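PDB 6C29: putative metal resistance protein from Proteus mirabilis, which probably acts in protein-disulfide reduction, its N-terminal periplasmic part, of two tandem immunoglobulin folds, priming ScsC for disulfide isomerase activity. Local coordinates for residues Y45-G50 with Y184-Q189; V54-N59 with T110-S115; Q166-L171 with H204-V209; G190-I195 with D210-W215. All coordinates share one frame; numbering follows the deposited sequence. Where two conformers were deposited one is given.

Contact 1: Y45-G50 with Y184-Q189; sequences YWRSPG and YLDPPQ
The backbones come nearest at Ser-48 and Asp-186, whose CA atoms lie 5.5 Å apart where the irregular loop 45-50 passes strand 182-186; side chains make the junction. Its polar centre is the carboxylate of Asp-186. Arg-47 grips it side-on with two nitrogens in a salt bridge: NE reaches OD1 at 2.9 Å, and NH2 reaches OD2 at 2.8 Å, on the syn lone pair of that oxygen. Both oxygens lie close to the guanidinium plane, although the carboxylate is itself turned 34° from it. Ser-48 OG donates to Asp-186 OD1 at 2.6 Å through the anti lone pair, so that OD1 takes two donors and the carboxylate is fixed in rotation. The charge of Arg-47 would be expected to favour the ionised form of the aspartate. Arg-47 reaches this far because its chain runs extended from CG to NE after a chi1 of 64°, which also lays its CG over the centre of the Trp-46 ring. The indole adds a broad apolar surface: its CZ3 rests 3.9 Å from Tyr-184 CB, while Asp-186 OD1 stands over one face, 3.6 Å from CH2. The contact ties the first immunoglobulin fold to the second. Gln-85, from strand 84-88, hydrogen-bonds through its amide to the carbonyls of both Ser-48 and Leu-185. Ser-228 of strand 226-233 gives Asp-186 OD2 a further partner, and Gln-239 of strand 236-243 does the same for Arg-47 NH2.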
loop_
_atom_site.group_PDB
_atom_site.type_symbol
_atom_site.label_atom_id
_atom_site.label_comp_id
_atom_site.label_asym_id
_atom_site.label_seq_id
_atom_site.Cartn_x
_atom_site.Cartn_y
_atom_site.Cartn_z
ATOM N N TYR A 45 6.137 -3.256 -3.740
ATOM C CA TYR A 45 5.064 -2.470 -4.324
ATOM C C TYR A 45 3.921 -2.187 -3.383
ATOM O O TYR A 45 3.661 -2.898 -2.432
ATOM C CB TYR A 45 4.508 -3.201 -5.513
ATOM C CG TYR A 45 5.428 -3.423 -6.680
ATOM C CD1 TYR A 45 5.507 -2.502 -7.710
ATOM C CD2 TYR A 45 6.167 -4.582 -6.773
ATOM C CE1 TYR A 45 6.317 -2.729 -8.825
ATOM C CE2 TYR A 45 6.964 -4.825 -7.868
ATOM C CZ TYR A 45 7.027 -3.889 -8.897
ATOM O OH TYR A 45 7.815 -4.134 -9.991
ATOM N N TRP A 46 3.220 -1.118 -3.713
ATOM C CA TRP A 46 1.984 -0.742 -3.058
ATOM C C TRP A 46 0.825 -1.540 -3.626
ATOM O O TRP A 46 0.998 -2.304 -4.577
ATOM C CB TRP A 46 1.784 0.756 -3.258
ATOM C CG TRP A 46 0.703 1.456 -2.481
ATOM C CD1 TRP A 46 0.441 1.347 -1.160
ATOM C CD2 TRP A 46 -0.217 2.427 -2.994
ATOM N NE1 TRP A 46 -0.600 2.176 -0.807
ATOM C CE2 TRP A 46 -1.012 2.854 -1.917
ATOM C CE3 TRP A 46 -0.450 2.978 -4.262
ATOM C CZ2 TRP A 46 -2.018 3.786 -2.046
ATOM C CZ3 TRP A 46 -1.469 3.933 -4.382
ATOM C CH2 TRP A 46 -2.220 4.327 -3.272
ATOM N N ARG A 47 -0.365 -1.313 -3.091
ATOM C CA ARG A 47 -1.537 -2.049 -3.579
ATOM C C ARG A 47 -1.854 -1.757 -5.044
ATOM O O ARG A 47 -2.438 -2.602 -5.730
ATOM C CB ARG A 47 -2.753 -1.733 -2.715
ATOM C CG ARG A 47 -3.198 -0.309 -2.776
ATOM C CD ARG A 47 -4.371 -0.057 -1.840
ATOM N NE ARG A 47 -4.757 1.328 -1.996
ATOM C CZ ARG A 47 -4.948 2.191 -1.011
ATOM N NH1 ARG A 47 -4.853 1.797 0.278
ATOM N NH2 ARG A 47 -5.249 3.440 -1.297
ATOM N N SER A 48 -1.516 -0.554 -5.508
ATOM C CA SER A 48 -1.572 -0.155 -6.917
ATOM C C SER A 48 -0.144 0.082 -7.379
ATOM O O SER A 48 0.427 1.130 -7.161
ATOM C CB SER A 48 -2.411 1.104 -7.106
ATOM O OG SER A 48 -3.779 0.810 -6.813
ATOM N N PRO A 49 0.463 -0.921 -7.979
ATOM C CA PRO A 49 1.908 -0.883 -8.175
ATOM C C PRO A 49 2.360 0.015 -9.298
ATOM O O PRO A 49 3.534 0.404 -9.321
ATOM C CB PRO A 49 2.233 -2.333 -8.495
ATOM C CG PRO A 49 1.001 -2.863 -9.115
ATOM C CD PRO A 49 -0.133 -2.194 -8.415
ATOM N N GLY A 50 1.444 0.327 -10.210
ATOM C CA GLY A 50 1.777 0.974 -11.458
ATOM C C GLY A 50 1.994 -0.088 -12.532
ATOM O O GLY A 50 2.019 -1.301 -12.263
ATOM N N TYR A 184 -0.681 9.638 -4.599
ATOM C CA TYR A 184 -0.540 8.255 -5.026
ATOM C C TYR A 184 -1.924 7.733 -5.324
ATOM O O TYR A 184 -2.765 7.673 -4.446
ATOM C CB TYR A 184 0.131 7.436 -3.932
ATOM C CG TYR A 184 1.389 8.106 -3.444
ATOM C CD1 TYR A 184 2.559 7.994 -4.157
ATOM C CD2 TYR A 184 1.397 8.835 -2.288
ATOM C CE1 TYR A 184 3.720 8.634 -3.747
ATOM C CE2 TYR A 184 2.545 9.470 -1.837
ATOM C CZ TYR A 184 3.715 9.366 -2.568
ATOM O OH TYR A 184 4.876 9.979 -2.140
ATOM N N LEU A 185 -2.174 7.358 -6.574
ATOM C CA LEU A 185 -3.536 7.013 -7.000
ATOM C C LEU A 185 -3.729 5.536 -7.295
ATOM O O LEU A 185 -2.828 4.876 -7.784
ATOM C CB LEU A 185 -3.920 7.827 -8.244
ATOM C CG LEU A 185 -4.022 9.331 -8.029
ATOM C CD1 LEU A 185 -2.858 10.064 -8.639
ATOM C CD2 LEU A 185 -5.273 9.819 -8.597
ATOM N N ASP A 186 -4.941 5.044 -7.008
ATOM C CA ASP A 186 -5.405 3.715 -7.366
ATOM C C ASP A 186 -6.230 3.792 -8.652
ATOM O O ASP A 186 -7.357 4.305 -8.624
ATOM C CB ASP A 186 -6.275 3.129 -6.252
ATOM C CG ASP A 186 -5.545 3.053 -4.913
ATOM O OD1 ASP A 186 -4.694 2.164 -4.768
ATOM O OD2 ASP A 186 -5.840 3.849 -4.016
ATOM N N PRO A 187 -5.720 3.275 -9.775
ATOM C CA PRO A 187 -6.524 3.341 -11.009
ATOM C C PRO A 187 -7.664 2.346 -11.008
ATOM O O PRO A 187 -7.576 1.275 -10.374
ATOM C CB PRO A 187 -5.510 3.025 -12.117
ATOM C CG PRO A 187 -4.415 2.246 -11.450
ATOM C CD PRO A 187 -4.407 2.630 -9.978
ATOM N N PRO A 188 -8.757 2.684 -11.712
ATOM C CA PRO A 188 -9.805 1.681 -11.892
ATOM C C PRO A 188 -9.292 0.495 -12.672
ATOM O O PRO A 188 -8.300 0.604 -13.398
ATOM C CB PRO A 188 -10.895 2.431 -12.678
ATOM C CG PRO A 188 -10.626 3.862 -12.478
ATOM C CD PRO A 188 -9.121 3.978 -12.318
ATOM N N GLN A 189 -9.955 -0.641 -12.501
ATOM C CA GLN A 189 -9.594 -1.853 -13.211
ATOM C C GLN A 189 -9.549 -1.581 -14.707
ATOM O O GLN A 189 -10.436 -0.941 -15.255
ATOM C CB GLN A 189 -10.604 -2.957 -12.882
ATOM C CG GLN A 189 -10.303 -4.329 -13.458
ATOM C CD GLN A 189 -11.398 -5.337 -13.124
ATOM O OE1 GLN A 189 -12.298 -5.053 -12.330
ATOM N NE2 GLN A 189 -11.342 -6.506 -13.751
#

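Contact 2: V54-N59 with T110-S115; sequences VAPEIN and TLSTCS
Glu-57 and Thr-110 form an antiparallel hydrogen-bonded pair, a backbone link between strands 57-60 and 104-114 that continues at Asn-59 with Val-108. Thr-110 N reaches Glu-57 O at 2.9 Å, while the return bond from Glu-57 N to Thr-110 O is longer, 3.3 Å. Before Pro-56 the chain departs from the ladder, and a side-chain bond makes the link there. Ser-112 OG donates to Val-54 O at 2.6 Å; a chi1 of 50° sets the hydroxyl between the backbone N and the carbonyl carbon, from where it meets the loop. Serine suits this place, since a short hydroxyl chain can reach the carbonyl of Val-54 from close to its own backbone. Apolar contact is modest: Pro-56 CB faces Leu-111 CD1 at 4.3 Å, and Thr-44 and Trp-71 also touch the proline side chain. Water does the remaining joining. One molecule donates to both Ala-55 O and Thr-110 O, at 2.8 Å to the former. Two others donate to Thr-110 OG1, one also donating to Glu-57 OE2 and the other accepting from Asn-59 ND2; the threonine hydroxyl is further hydrogen-bonded to Asp-122 on strand 118-128. Asn-59 ND2 also donates directly to Glu-57 OE2, at 3.3 Å. Within these segments, then, one backbone pair at the sheet edge of an immunoglobulin fold is supplemented by a serine bond and a hydrated polar cluster of Glu-57, Asn-59 and Thr-110.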
loop_
_atom_site.group_PDB
_atom_site.type_symbol
_atom_site.label_atom_id
_atom_site.label_comp_id
_atom_site.label_asym_id
_atom_site.label_seq_id
_atom_site.Cartn_x
_atom_site.Cartn_y
_atom_site.Cartn_z
ATOM N N VAL A 54 3.452 -5.877 -9.388
ATOM C CA VAL A 54 2.494 -6.778 -8.762
ATOM C C VAL A 54 2.470 -6.474 -7.255
ATOM O O VAL A 54 3.525 -6.386 -6.633
ATOM C CB VAL A 54 2.892 -8.254 -8.984
ATOM C CG1 VAL A 54 1.856 -9.150 -8.361
ATOM C CG2 VAL A 54 3.079 -8.523 -10.491
ATOM N N ALA A 55 1.294 -6.272 -6.685
ATOM C CA ALA A 55 1.201 -6.017 -5.246
ATOM C C ALA A 55 1.571 -7.287 -4.473
ATOM O O ALA A 55 1.195 -8.388 -4.874
ATOM C CB ALA A 55 -0.181 -5.572 -4.852
ATOM N N PRO A 56 2.314 -7.143 -3.361
ATOM C CA PRO A 56 2.529 -8.335 -2.513
ATOM C C PRO A 56 1.215 -8.829 -1.941
ATOM O O PRO A 56 0.285 -8.054 -1.735
ATOM C CB PRO A 56 3.448 -7.836 -1.401
ATOM C CG PRO A 56 3.273 -6.354 -1.394
ATOM C CD PRO A 56 2.939 -5.934 -2.797
ATOM N N GLU A 57 1.133 -10.133 -1.678
ATOM C CA GLU A 57 -0.077 -10.699 -1.088
ATOM C C GLU A 57 0.249 -11.961 -0.305
ATOM O O GLU A 57 1.286 -12.568 -0.539
ATOM C CB GLU A 57 -1.113 -10.995 -2.170
ATOM C CG GLU A 57 -0.742 -12.119 -3.098
ATOM C CD GLU A 57 -1.840 -12.401 -4.111
ATOM O OE1 GLU A 57 -2.715 -11.525 -4.298
ATOM O OE2 GLU A 57 -1.874 -13.523 -4.657
ATOM N N ILE A 58 -0.647 -12.342 0.607
ATOM C CA ILE A 58 -0.526 -13.581 1.348
ATOM C C ILE A 58 -1.767 -14.412 1.099
ATOM O O ILE A 58 -2.895 -13.911 1.190
ATOM C CB ILE A 58 -0.371 -13.367 2.873
ATOM C CG1 ILE A 58 0.930 -12.644 3.195
ATOM C CG2 ILE A 58 -0.378 -14.717 3.596
ATOM C CD1 ILE A 58 1.041 -12.191 4.647
ATOM N N ASN A 59 -1.545 -15.693 0.847
ATOM C CA ASN A 59 -2.624 -16.667 0.786
ATOM C C ASN A 59 -2.483 -17.609 1.967
ATOM O O ASN A 59 -1.485 -18.325 2.102
ATOM C CB ASN A 59 -2.581 -17.383 -0.553
ATOM C CG ASN A 59 -2.924 -16.435 -1.716
ATOM O OD1 ASN A 59 -4.097 -16.132 -1.958
ATOM N ND2 ASN A 59 -1.900 -15.954 -2.429
ATOM N N THR A 110 3.503 -14.178 -1.378
ATOM C CA THR A 110 4.134 -13.971 -2.674
ATOM C C THR A 110 4.644 -12.542 -2.670
ATOM O O THR A 110 3.866 -11.576 -2.804
ATOM C CB THR A 110 3.187 -14.217 -3.819
ATOM O OG1 THR A 110 2.710 -15.583 -3.752
ATOM C CG2 THR A 110 3.904 -13.948 -5.167
ATOM N N LEU A 111 5.939 -12.399 -2.429
ATOM C CA LEU A 111 6.565 -11.099 -2.347
ATOM C C LEU A 111 7.057 -10.673 -3.700
ATOM O O LEU A 111 7.807 -11.393 -4.364
ATOM C CB LEU A 111 7.739 -11.104 -1.372
ATOM C CG LEU A 111 8.439 -9.751 -1.213
ATOM C CD1 LEU A 111 7.554 -8.762 -0.507
ATOM C CD2 LEU A 111 9.725 -9.982 -0.410
ATOM N N SER A 112 6.614 -9.509 -4.142
ATOM C CA SER A 112 7.146 -8.906 -5.336
ATOM C C SER A 112 8.262 -7.938 -4.999
ATOM O O SER A 112 8.132 -7.107 -4.067
ATOM C CB SER A 112 6.042 -8.181 -6.061
ATOM O OG SER A 112 5.404 -7.362 -5.099
ATOM N N THR A 113 9.378 -8.055 -5.698
ATOM C CA THR A 113 10.476 -7.118 -5.525
ATOM C C THR A 113 10.872 -6.672 -6.907
ATOM O O THR A 113 10.726 -7.421 -7.888
ATOM C CB THR A 113 11.667 -7.731 -4.747
ATOM O OG1 THR A 113 12.117 -8.939 -5.373
ATOM C CG2 THR A 113 11.266 -8.047 -3.276
ATOM N N CYS A 114 11.394 -5.470 -6.986
ATOM C CA CYS A 114 11.751 -4.890 -8.265
ATOM C C CYS A 114 13.039 -4.099 -8.239
ATOM O O CYS A 114 13.273 -3.313 -7.334
ATOM C CB CYS A 114 10.638 -3.984 -8.744
ATOM S SG CYS A 114 11.067 -3.116 -10.271
ATOM N N SER A 115 13.853 -4.300 -9.258
ATOM C CA SER A 115 14.977 -3.422 -9.457
ATOM C C SER A 115 14.728 -2.777 -10.830
ATOM O O SER A 115 14.273 -1.627 -10.904
ATOM C CB SER A 115 16.293 -4.199 -9.319
ATOM O OG SER A 115 17.429 -3.346 -9.265
HETATM O O HOH W 1 2.496 -10.847 -5.258
HETATM O O HOH W 2 0.121 -14.835 -5.429
HETATM O O HOH W 3 0.800 -16.499 -2.017
#

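Contact 3: Q166-L171 with H204-V209; sequences QLTLSL and HLSVTV
A chi1 of -47° sets CG of Leu-169 anti to its carbonyl carbon and brings it alongside Val-207 CB; the two side chains lie flank to flank, with CB atoms 3.9 Å apart. One pair further on, Leu-171 has a similar torsion whereas Leu-205 has CG anti to its backbone N (chi1 174°), and their side chains run side by side, Leu-171 CD1 4.0 Å from Leu-205 CD2. Leu-167 and Val-209 complete the row. All three are hydrogen-bonded pairs of an antiparallel ladder, each closed by two N-H to O=C bonds: Leu-169 N to Val-207 O measures 2.8 Å, and Val-207 N to Leu-169 O 3.0 Å. Weaker CA-H to O contacts fill the intervals, as between Thr-168 CA and Val-207 O at 3.2 Å. Thr-168, Ser-170, Ser-206 and Thr-208 occupy the other face, where small hydroxyl residues, the threonines also beta-favouring, suit partial exposure; a water there joins Leu-169 O to Ser-206 OG. Alternation thus gives the sheet two chemistries: a buried leucine and valine face, whose Leu-167, Leu-169 and Leu-171 pack on Leu-227 and Phe-229 of the second immunoglobulin fold's opposing sheet, and a polar face that tolerates solvent.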
loop_
_atom_site.group_PDB
_atom_site.type_symbol
_atom_site.label_atom_id
_atom_site.label_comp_id
_atom_site.label_asym_id
_atom_site.label_seq_id
_atom_site.Cartn_x
_atom_site.Cartn_y
_atom_site.Cartn_z
ATOM N N GLN A 166 -7.956 12.581 -19.508
ATOM C CA GLN A 166 -7.205 13.282 -18.471
ATOM C C GLN A 166 -8.069 13.509 -17.238
ATOM O O GLN A 166 -9.167 14.080 -17.326
ATOM C CB GLN A 166 -6.720 14.616 -19.002
ATOM C CG GLN A 166 -5.878 15.400 -18.047
ATOM C CD GLN A 166 -5.482 16.714 -18.660
ATOM O OE1 GLN A 166 -4.724 16.751 -19.627
ATOM N NE2 GLN A 166 -6.040 17.799 -18.142
ATOM N N LEU A 167 -7.579 13.043 -16.095
ATOM C CA LEU A 167 -8.229 13.266 -14.811
ATOM C C LEU A 167 -7.671 14.498 -14.158
ATOM O O LEU A 167 -6.448 14.644 -14.073
ATOM C CB LEU A 167 -8.017 12.062 -13.911
ATOM C CG LEU A 167 -8.477 12.132 -12.455
ATOM C CD1 LEU A 167 -9.957 12.141 -12.377
ATOM C CD2 LEU A 167 -7.912 10.919 -11.674
ATOM N N THR A 168 -8.550 15.397 -13.721
ATOM C CA THR A 168 -8.135 16.579 -12.974
ATOM C C THR A 168 -8.762 16.575 -11.598
ATOM O O THR A 168 -9.953 16.302 -11.463
ATOM C CB THR A 168 -8.519 17.885 -13.687
ATOM O OG1 THR A 168 -7.869 17.935 -14.961
ATOM C CG2 THR A 168 -8.097 19.096 -12.855
ATOM N N LEU A 169 -7.967 16.890 -10.575
ATOM C CA LEU A 169 -8.417 17.003 -9.196
ATOM C C LEU A 169 -8.167 18.394 -8.658
ATOM O O LEU A 169 -7.175 19.038 -9.005
ATOM C CB LEU A 169 -7.685 16.029 -8.270
ATOM C CG LEU A 169 -7.506 14.575 -8.666
ATOM C CD1 LEU A 169 -6.736 13.795 -7.564
ATOM C CD2 LEU A 169 -8.818 13.943 -8.950
ATOM N N SER A 170 -9.049 18.811 -7.758
ATOM C CA SER A 170 -8.877 20.041 -7.018
ATOM C C SER A 170 -9.059 19.704 -5.555
ATOM O O SER A 170 -10.099 19.174 -5.174
ATOM C CB SER A 170 -9.877 21.096 -7.486
ATOM O OG SER A 170 -9.981 22.148 -6.552
ATOM N N LEU A 171 -8.021 19.957 -4.759
ATOM C CA LEU A 171 -7.972 19.556 -3.360
ATOM C C LEU A 171 -7.714 20.763 -2.490
ATOM O O LEU A 171 -6.742 21.489 -2.690
ATOM C CB LEU A 171 -6.877 18.506 -3.128
ATOM C CG LEU A 171 -6.928 17.293 -4.050
ATOM C CD1 LEU A 171 -5.754 16.375 -3.806
ATOM C CD2 LEU A 171 -8.204 16.507 -3.836
ATOM N N HIS A 204 -4.837 25.571 -2.137
ATOM C CA HIS A 204 -5.365 24.902 -3.309
ATOM C C HIS A 204 -4.308 24.065 -4.006
ATOM O O HIS A 204 -3.218 24.550 -4.347
ATOM C CB HIS A 204 -5.940 25.940 -4.270
ATOM C CG HIS A 204 -6.420 25.376 -5.560
ATOM N ND1 HIS A 204 -7.499 24.526 -5.653
ATOM C CD2 HIS A 204 -5.931 25.509 -6.814
ATOM C CE1 HIS A 204 -7.654 24.161 -6.916
ATOM N NE2 HIS A 204 -6.719 24.747 -7.639
ATOM N N LEU A 205 -4.637 22.789 -4.190
ATOM C CA LEU A 205 -3.796 21.857 -4.929
ATOM C C LEU A 205 -4.525 21.324 -6.163
ATOM O O LEU A 205 -5.601 20.750 -6.037
ATOM C CB LEU A 205 -3.393 20.717 -4.002
ATOM C CG LEU A 205 -2.611 19.540 -4.602
ATOM C CD1 LEU A 205 -1.321 19.970 -5.175
ATOM C CD2 LEU A 205 -2.365 18.470 -3.560
ATOM N N SER A 206 -3.939 21.528 -7.332
ATOM C CA SER A 206 -4.470 21.009 -8.578
ATOM C C SER A 206 -3.604 19.841 -9.030
ATOM O O SER A 206 -2.374 19.897 -8.947
ATOM C CB SER A 206 -4.509 22.101 -9.650
ATOM O OG SER A 206 -4.988 21.581 -10.877
ATOM N N VAL A 207 -4.247 18.784 -9.496
ATOM C CA VAL A 207 -3.584 17.592 -9.965
ATOM C C VAL A 207 -4.096 17.218 -11.334
ATOM O O VAL A 207 -5.310 17.212 -11.550
ATOM C CB VAL A 207 -3.839 16.410 -9.014
ATOM C CG1 VAL A 207 -3.038 15.211 -9.413
ATOM C CG2 VAL A 207 -3.535 16.792 -7.552
ATOM N N THR A 208 -3.211 16.918 -12.266
ATOM C CA THR A 208 -3.653 16.363 -13.531
ATOM C C THR A 208 -2.925 15.052 -13.765
ATOM O O THR A 208 -1.731 14.907 -13.460
ATOM C CB THR A 208 -3.427 17.338 -14.696
ATOM O OG1 THR A 208 -2.033 17.426 -14.991
ATOM C CG2 THR A 208 -3.962 18.724 -14.331
ATOM N N VAL A 209 -3.681 14.072 -14.260
ATOM C CA VAL A 209 -3.202 12.706 -14.478
ATOM C C VAL A 209 -3.668 12.232 -15.867
ATOM O O VAL A 209 -4.859 12.267 -16.159
ATOM C CB VAL A 209 -3.762 11.734 -13.402
ATOM C CG1 VAL A 209 -3.205 10.353 -13.610
ATOM C CG2 VAL A 209 -3.449 12.235 -12.007
HETATM O O HOH W 4 -7.592 21.384 -10.682
#

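Contact 4: G190-I195 with D210-W215; sequences GMLYGI and DVTDDW
An antiparallel beta hairpin, made by strands 191-201 and 204-213, has its open end here, where Leu-192 and Thr-212 form a hydrogen-bonded pair. Leu-192 N reaches Thr-212 O at 2.7 Å, nearly straight at the hydrogen, and Thr-212 N answers to Leu-192 O at 2.9 Å. Gly-194 N extends the ladder to Asp-210 O at 2.8 Å. Beyond it, a water bridges Ile-195 O and Asp-210 N, at an interruption in the direct pairing. Tyr-193 and Val-211 lie side by side on one face, pointing the same way; Val-211 CG1 sits at the edge of the tyrosine ring and in its plane, while the ring carbon CE1 comes 3.6 Å from Val-211 CG2. On the other face the Leu-192 side chain lies against Thr-212, with CB 3.5 Å from OG1, and that hydroxyl donates to Asp-213 O. At the far end Gly-190 adopts a positive phi of 92°, easily accessible to glycine, and its CA lies 3.4 Å from Asp-214 OD2. Asp-213 OD1 accepts from Trp-215 N at 2.9 Å, an Asx turn just after the ladder; Asp-217 N is a second donor. Strand 191-201 is the outermost strand on this side of its four-stranded sheet, and 204-213 lies between it and 166-173; Leu-167 packs against Tyr-193, whose ring also meets Pro-188 and Ile-244 in loops.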
loop_
_atom_site.group_PDB
_atom_site.type_symbol
_atom_site.label_atom_id
_atom_site.label_comp_id
_atom_site.label_asym_id
_atom_site.label_seq_id
_atom_site.Cartn_x
_atom_site.Cartn_y
_atom_site.Cartn_z
ATOM N N GLY A 190 -8.464 -1.994 -15.338
ATOM C CA GLY A 190 -8.320 -1.846 -16.769
ATOM C C GLY A 190 -7.636 -0.556 -17.168
ATOM O O GLY A 190 -7.300 -0.373 -18.337
HETATM N N MSE A 191 -7.444 0.350 -16.210
HETATM C CA MSE A 191 -6.897 1.676 -16.513
HETATM C C MSE A 191 -5.484 1.853 -15.966
HETATM O O MSE A 191 -5.107 1.246 -14.963
HETATM C CB MSE A 191 -7.784 2.780 -15.942
HETATM C CG MSE A 191 -9.233 2.658 -16.309
HETATM SE SE MSE A 191 -9.494 2.786 -18.232
HETATM C CE MSE A 191 -11.390 2.316 -18.269
ATOM N N LEU A 192 -4.719 2.694 -16.654
ATOM C CA LEU A 192 -3.398 3.097 -16.218
ATOM C C LEU A 192 -3.388 4.594 -15.991
ATOM O O LEU A 192 -3.920 5.351 -16.819
ATOM C CB LEU A 192 -2.347 2.745 -17.268
ATOM C CG LEU A 192 -2.251 1.282 -17.687
ATOM C CD1 LEU A 192 -1.197 1.131 -18.770
ATOM C CD2 LEU A 192 -1.939 0.426 -16.477
ATOM N N TYR A 193 -2.773 5.015 -14.892
ATOM C CA TYR A 193 -2.545 6.429 -14.631
ATOM C C TYR A 193 -1.095 6.814 -14.869
ATOM O O TYR A 193 -0.201 6.103 -14.491
ATOM C CB TYR A 193 -2.931 6.770 -13.202
ATOM C CG TYR A 193 -4.388 6.877 -12.917
ATOM C CD1 TYR A 193 -5.333 6.930 -13.926
ATOM C CD2 TYR A 193 -4.816 6.918 -11.620
ATOM C CE1 TYR A 193 -6.698 7.048 -13.615
ATOM C CE2 TYR A 193 -6.146 7.037 -11.300
ATOM C CZ TYR A 193 -7.077 7.100 -12.284
ATOM O OH TYR A 193 -8.398 7.204 -11.896
ATOM N N GLY A 194 -0.878 7.951 -15.492
ATOM C CA GLY A 194 0.457 8.478 -15.642
ATOM C C GLY A 194 0.983 9.154 -14.389
ATOM O O GLY A 194 0.355 9.075 -13.313
ATOM N N ILE A 195 2.150 9.804 -14.507
ATOM C CA ILE A 195 2.772 10.523 -13.396
ATOM C C ILE A 195 1.916 11.760 -13.076
ATOM O O ILE A 195 1.715 12.605 -13.961
ATOM C CB ILE A 195 4.209 10.940 -13.734
ATOM C CG1 ILE A 195 5.016 9.692 -14.125
ATOM C CG2 ILE A 195 4.827 11.670 -12.571
ATOM C CD1 ILE A 195 6.375 10.032 -14.674
ATOM N N ASP A 210 -2.739 11.832 -16.734
ATOM C CA ASP A 210 -3.102 11.223 -18.010
ATOM C C ASP A 210 -3.567 9.794 -17.776
ATOM O O ASP A 210 -3.002 9.077 -16.957
ATOM C CB ASP A 210 -1.923 11.214 -18.985
ATOM C CG ASP A 210 -1.526 12.604 -19.441
ATOM O OD1 ASP A 210 -2.417 13.481 -19.544
ATOM O OD2 ASP A 210 -0.313 12.816 -19.674
ATOM N N VAL A 211 -4.629 9.409 -18.460
ATOM C CA VAL A 211 -5.201 8.081 -18.310
ATOM C C VAL A 211 -5.169 7.301 -19.619
ATOM O O VAL A 211 -5.419 7.860 -20.690
ATOM C CB VAL A 211 -6.658 8.176 -17.795
ATOM C CG1 VAL A 211 -7.198 6.789 -17.466
ATOM C CG2 VAL A 211 -6.744 9.070 -16.588
ATOM N N THR A 212 -4.824 6.018 -19.537
ATOM C CA THR A 212 -4.936 5.132 -20.691
ATOM C C THR A 212 -5.573 3.804 -20.276
ATOM O O THR A 212 -5.678 3.498 -19.091
ATOM C CB THR A 212 -3.577 4.839 -21.361
ATOM O OG1 THR A 212 -2.760 4.046 -20.496
ATOM C CG2 THR A 212 -2.851 6.127 -21.732
ATOM N N ASP A 213 -5.989 3.010 -21.259
ATOM C CA ASP A 213 -6.387 1.642 -20.983
ATOM C C ASP A 213 -5.135 0.802 -20.788
ATOM O O ASP A 213 -4.019 1.326 -20.853
ATOM C CB ASP A 213 -7.273 1.094 -22.114
ATOM C CG ASP A 213 -6.573 1.051 -23.477
ATOM O OD1 ASP A 213 -5.329 1.111 -23.564
ATOM O OD2 ASP A 213 -7.294 0.954 -24.488
ATOM N N ASP A 214 -5.312 -0.498 -20.566
ATOM C CA ASP A 214 -4.179 -1.377 -20.268
ATOM C C ASP A 214 -3.172 -1.488 -21.411
ATOM O O ASP A 214 -2.104 -2.066 -21.219
ATOM C CB ASP A 214 -4.653 -2.795 -19.918
ATOM C CG ASP A 214 -5.118 -2.939 -18.473
ATOM O OD1 ASP A 214 -4.603 -2.235 -17.571
ATOM O OD2 ASP A 214 -5.993 -3.794 -18.242
ATOM N N TRP A 215 -3.507 -0.975 -22.595
ATOM C CA TRP A 215 -2.603 -1.113 -23.731
ATOM C C TRP A 215 -1.990 0.207 -24.197
ATOM O O TRP A 215 -1.346 0.253 -25.242
ATOM C CB TRP A 215 -3.328 -1.783 -24.890
ATOM C CG TRP A 215 -3.850 -3.137 -24.496
ATOM C CD1 TRP A 215 -3.149 -4.314 -24.445
ATOM C CD2 TRP A 215 -5.197 -3.459 -24.133
ATOM N NE1 TRP A 215 -3.976 -5.338 -24.050
ATOM C CE2 TRP A 215 -5.239 -4.841 -23.858
ATOM C CE3 TRP A 215 -6.370 -2.712 -24.008
ATOM C CZ2 TRP A 215 -6.409 -5.486 -23.465
ATOM C CZ3 TRP A 215 -7.529 -3.355 -23.616
ATOM C CH2 TRP A 215 -7.541 -4.728 -23.351
HETATM O O HOH W 5 0.069 12.333 -16.143
#

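In the fold
From the N terminus, the loop 45-50 belongs to the first immunoglobulin fold and waits until 184-189 for its partner, so contact 1 closes the longest loop and joins the two folds. Contact 2 is nested inside that loop and pairs strands within the first fold; Tyr-45 packs against it through Val-54, Pro-56 and Ser-112. Contact 3 opens within the same loop but closes after it, so contacts 1 and 3 cross. Contact 4 follows contact 1 in series and crosses contact 3. Both join strands of one sheet of the second fold, 204-213 pairing with 166-173 and with 191-201. Tyr-193 links contacts 1, 3 and 4 by touching Leu-185, Pro-187 and Val-209.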